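Local coordinates for tyrosine phosphatase (PDB 5NCR), which is a homodimeric viral tyrosine phosphatase of the dual-specificity family with triple substrate specificity, probably also acting on phosphoserine in proteins, at residues A23-M28 and R158-E163. The protein carries 2 engineered substitutions. Numbering follows the deposited sequence.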
ATOM      1  N   ALA B  23     -19.272  -6.170   5.625  1.00 25.80           N
ATOM      2  CA  ALA B  23     -20.427  -6.574   4.813  1.00 26.72           C
ATOM      3  C   ALA B  23     -20.058  -7.858   4.080  1.00 29.83           C
ATOM      4  O   ALA B  23     -18.875  -8.111   3.852  1.00 28.62           O
ATOM      5  CB  ALA B  23     -20.811  -5.493   3.819  1.00 27.00           C
ATOM      6  N   LEU B  24     -21.046  -8.697   3.774  1.00 28.35           N
ATOM      7  CA  LEU B  24     -20.793  -9.928   3.032  1.00 28.24           C
ATOM      8  C   LEU B  24     -21.365  -9.779   1.627  1.00 30.77           C
ATOM      9  O   LEU B  24     -22.294  -8.980   1.457  1.00 30.53           O
ATOM     10  CB  LEU B  24     -21.342 -11.175   3.754  1.00 29.84           C
ATOM     11  CG  LEU B  24     -20.577 -11.636   5.024  1.00 35.53           C
ATOM     12  CD1 LEU B  24     -21.070 -12.993   5.485  1.00 37.41           C
ATOM     13  CD2 LEU B  24     -19.038 -11.682   4.798  1.00 32.79           C
ATOM     14  N   PRO B  25     -20.798 -10.464   0.600  1.00 27.81           N
ATOM     15  CA  PRO B  25     -21.350 -10.332  -0.759  1.00 27.63           C
ATOM     16  C   PRO B  25     -22.851 -10.617  -0.805  1.00 31.13           C
ATOM     17  O   PRO B  25     -23.323 -11.540  -0.145  1.00 30.36           O
ATOM     18  CB  PRO B  25     -20.560 -11.369  -1.559  1.00 27.73           C
ATOM     19  CG  PRO B  25     -19.310 -11.541  -0.824  1.00 32.53           C
ATOM     20  CD  PRO B  25     -19.668 -11.417   0.615  1.00 28.59           C
ATOM     21  N   SER B  26     -23.586  -9.730  -1.498  1.00 29.58           N
ATOM     22  CA  SER B  26     -25.019  -9.785  -1.698  1.00 33.21           C
ATOM     23  C   SER B  26     -25.192  -9.458  -3.172  1.00 39.32           C
ATOM     24  O   SER B  26     -25.048  -8.297  -3.593  1.00 39.16           O
ATOM     25  CB  SER B  26     -25.757  -8.768  -0.837  1.00 38.71           C
ATOM     26  OG  SER B  26     -27.109  -8.719  -1.267  1.00 54.41           O
ATOM     27  N   GLY B  27     -25.271 -10.533  -3.930  1.00 34.71           N
ATOM     28  CA  GLY B  27     -25.471 -10.533  -5.366  1.00 34.18           C
ATOM     29  C   GLY B  27     -24.197 -10.773  -6.139  1.00 35.69           C
ATOM     30  O   GLY B  27     -23.095 -10.539  -5.619  1.00 35.04           O
ATOM     31  N   MET B  28     -24.329 -11.214  -7.381  1.00 30.18           N
ATOM     32  CA  MET B  28     -23.126 -11.397  -8.177  1.00 28.30           C
ATOM     33  C   MET B  28     -22.598 -10.043  -8.633  1.00 32.75           C
ATOM     34  O   MET B  28     -23.331  -9.057  -8.656  1.00 33.59           O
ATOM     35  CB  MET B  28     -23.306 -12.403  -9.326  1.00 30.38           C
ATOM     36  CG  MET B  28     -24.554 -12.274 -10.100  1.00 36.79           C
ATOM     37  SD  MET B  28     -24.550 -13.580 -11.380  1.00 41.10           S
ATOM     38  CE  MET B  28     -25.831 -14.669 -10.825  1.00 40.26           C
ATOM     39  N   ARG B 158     -18.115  -5.709  -2.718  1.00 29.01           N
ATOM     40  CA  ARG B 158     -18.481  -7.024  -2.207  1.00 28.31           C
ATOM     41  C   ARG B 158     -18.407  -7.199  -0.699  1.00 29.76           C
ATOM     42  O   ARG B 158     -18.937  -8.186  -0.181  1.00 26.76           O
ATOM     43  CB  ARG B 158     -17.628  -8.076  -2.924  1.00 24.46           C
ATOM     44  CG  ARG B 158     -18.058  -8.116  -4.383  1.00 31.09           C
ATOM     45  CD  ARG B 158     -17.547  -9.268  -5.170  1.00 26.86           C
ATOM     46  NE  ARG B 158     -17.948 -10.579  -4.657  1.00 26.30           N
ATOM     47  CZ  ARG B 158     -19.109 -11.188  -4.876  1.00 28.35           C
ATOM     48  NH1 ARG B 158     -20.084 -10.569  -5.539  1.00 20.22           N
ATOM     49  NH2 ARG B 158     -19.321 -12.406  -4.399  1.00 20.19           N
ATOM     50  N   GLY B 159     -17.744  -6.273  -0.011  1.00 25.27           N
ATOM     51  CA  GLY B 159     -17.596  -6.304   1.444  1.00 25.75           C
ATOM     52  C   GLY B 159     -16.504  -7.245   1.887  1.00 26.85           C
ATOM     53  O   GLY B 159     -15.647  -6.866   2.685  1.00 25.92           O
ATOM     54  N   ALA B 160     -16.570  -8.506   1.423  1.00 23.52           N
ATOM     55  CA  ALA B 160     -15.566  -9.522   1.692  1.00 22.91           C
ATOM     56  C   ALA B 160     -15.073  -9.988   0.355  1.00 24.45           C
ATOM     57  O   ALA B 160     -15.884 -10.330  -0.522  1.00 24.34           O
ATOM     58  CB  ALA B 160     -16.166 -10.681   2.451  1.00 24.39           C
ATOM     59  N   PHE B 161     -13.748  -9.985   0.183  1.00 19.52           N
ATOM     60  CA  PHE B 161     -13.136 -10.370  -1.079  1.00 19.47           C
ATOM     61  C   PHE B 161     -11.705 -10.774  -0.854  1.00 23.36           C
ATOM     62  O   PHE B 161     -10.920  -9.962  -0.373  1.00 25.27           O
ATOM     63  CB  PHE B 161     -13.227  -9.197  -2.099  1.00 19.97           C
ATOM     64  CG  PHE B 161     -12.434  -9.410  -3.375  1.00 18.92           C
ATOM     65  CD1 PHE B 161     -12.878 -10.295  -4.348  1.00 18.64           C
ATOM     66  CD2 PHE B 161     -11.259  -8.695  -3.610  1.00 20.16           C
ATOM     67  CE1 PHE B 161     -12.140 -10.493  -5.527  1.00 19.16           C
ATOM     68  CE2 PHE B 161     -10.537  -8.872  -4.797  1.00 21.30           C
ATOM     69  CZ  PHE B 161     -10.967  -9.785  -5.739  1.00 17.80           C
ATOM     70  N   LEU B 162     -11.356 -12.012  -1.206  1.00 21.24           N
ATOM     71  CA  LEU B 162      -9.979 -12.493  -1.142  1.00 21.06           C
ATOM     72  C   LEU B 162      -9.293 -12.219   0.208  1.00 25.19           C
ATOM     73  O   LEU B 162      -8.229 -11.602   0.287  1.00 26.98           O
ATOM     74  CB  LEU B 162      -9.235 -11.872  -2.335  1.00 20.57           C
ATOM     75  CG  LEU B 162      -7.860 -12.397  -2.735  1.00 25.42           C
ATOM     76  CD1 LEU B 162      -7.814 -13.920  -2.846  1.00 25.66           C
ATOM     77  CD2 LEU B 162      -7.434 -11.725  -4.005  1.00 24.54           C
ATOM     78  N   GLU B 163      -9.955 -12.646   1.272  1.00 22.35           N
ATOM     79  CA  GLU B 163      -9.516 -12.490   2.650  1.00 22.69           C
ATOM     80  C   GLU B 163      -8.388 -13.472   2.933  1.00 28.77           C
ATOM     81  O   GLU B 163      -7.483 -13.175   3.714  1.00 29.82           O
ATOM     82  CB  GLU B 163     -10.713 -12.699   3.620  1.00 24.43           C
ATOM     83  CG  GLU B 163     -11.942 -11.841   3.291  1.00 28.05           C
ATOM     84  CD  GLU B 163     -11.711 -10.345   3.323  1.00 39.53           C
ATOM     85  OE1 GLU B 163     -10.962  -9.899   4.214  1.00 33.43           O
ATOM     86  OE2 GLU B 163     -12.242  -9.625   2.448  1.00 28.98           O
TER
HETATM   87  O   HOH W   1     -22.004 -13.123  -4.365  1.00 28.24           O
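Ala-23 is level with Gly-159 and Pro-25 with Arg-158, their CA atoms 4.4 and 4.6 Å apart, where the extended 23-28 loop passes the C-terminal end of helix 140-158. Gly-159, the first residue to leave the helix, has positive phi (80°), and its CA makes a CA-H...O contact of 3.3 Å with Ala-23 O. Pro-25 carries most of the packing from the 23-28 side: its CB rests over one face of the Arg-158 guanidinium, displaced toward the rim and 3.3 Å from NH2, while CD meets Ala-160 CB. Leu-24 CD2 reaches the same methyl at 3.8 Å. A bend in the Arg-158 chain at chi3 (60°) brings its guanidinium against the proline ring. NH1 then donates to Gly-27 O at 3.0 Å, in the carbonyl plane but with a bent N-H...O angle of 137°. Water 1, at the guanidinium edge, accepts from Arg-158 NH2 at 2.8 Å and donates to Gly-27 O, so this carbonyl is held both directly and through water. NH1 also bonds Thr-29 OG1. Through NH2 and Gly-115 O, Arg-158 joins the loop entering strand 29-30 to the phosphate-binding signature loop of the dual-specificity phosphatase fold, probably helping to steady it.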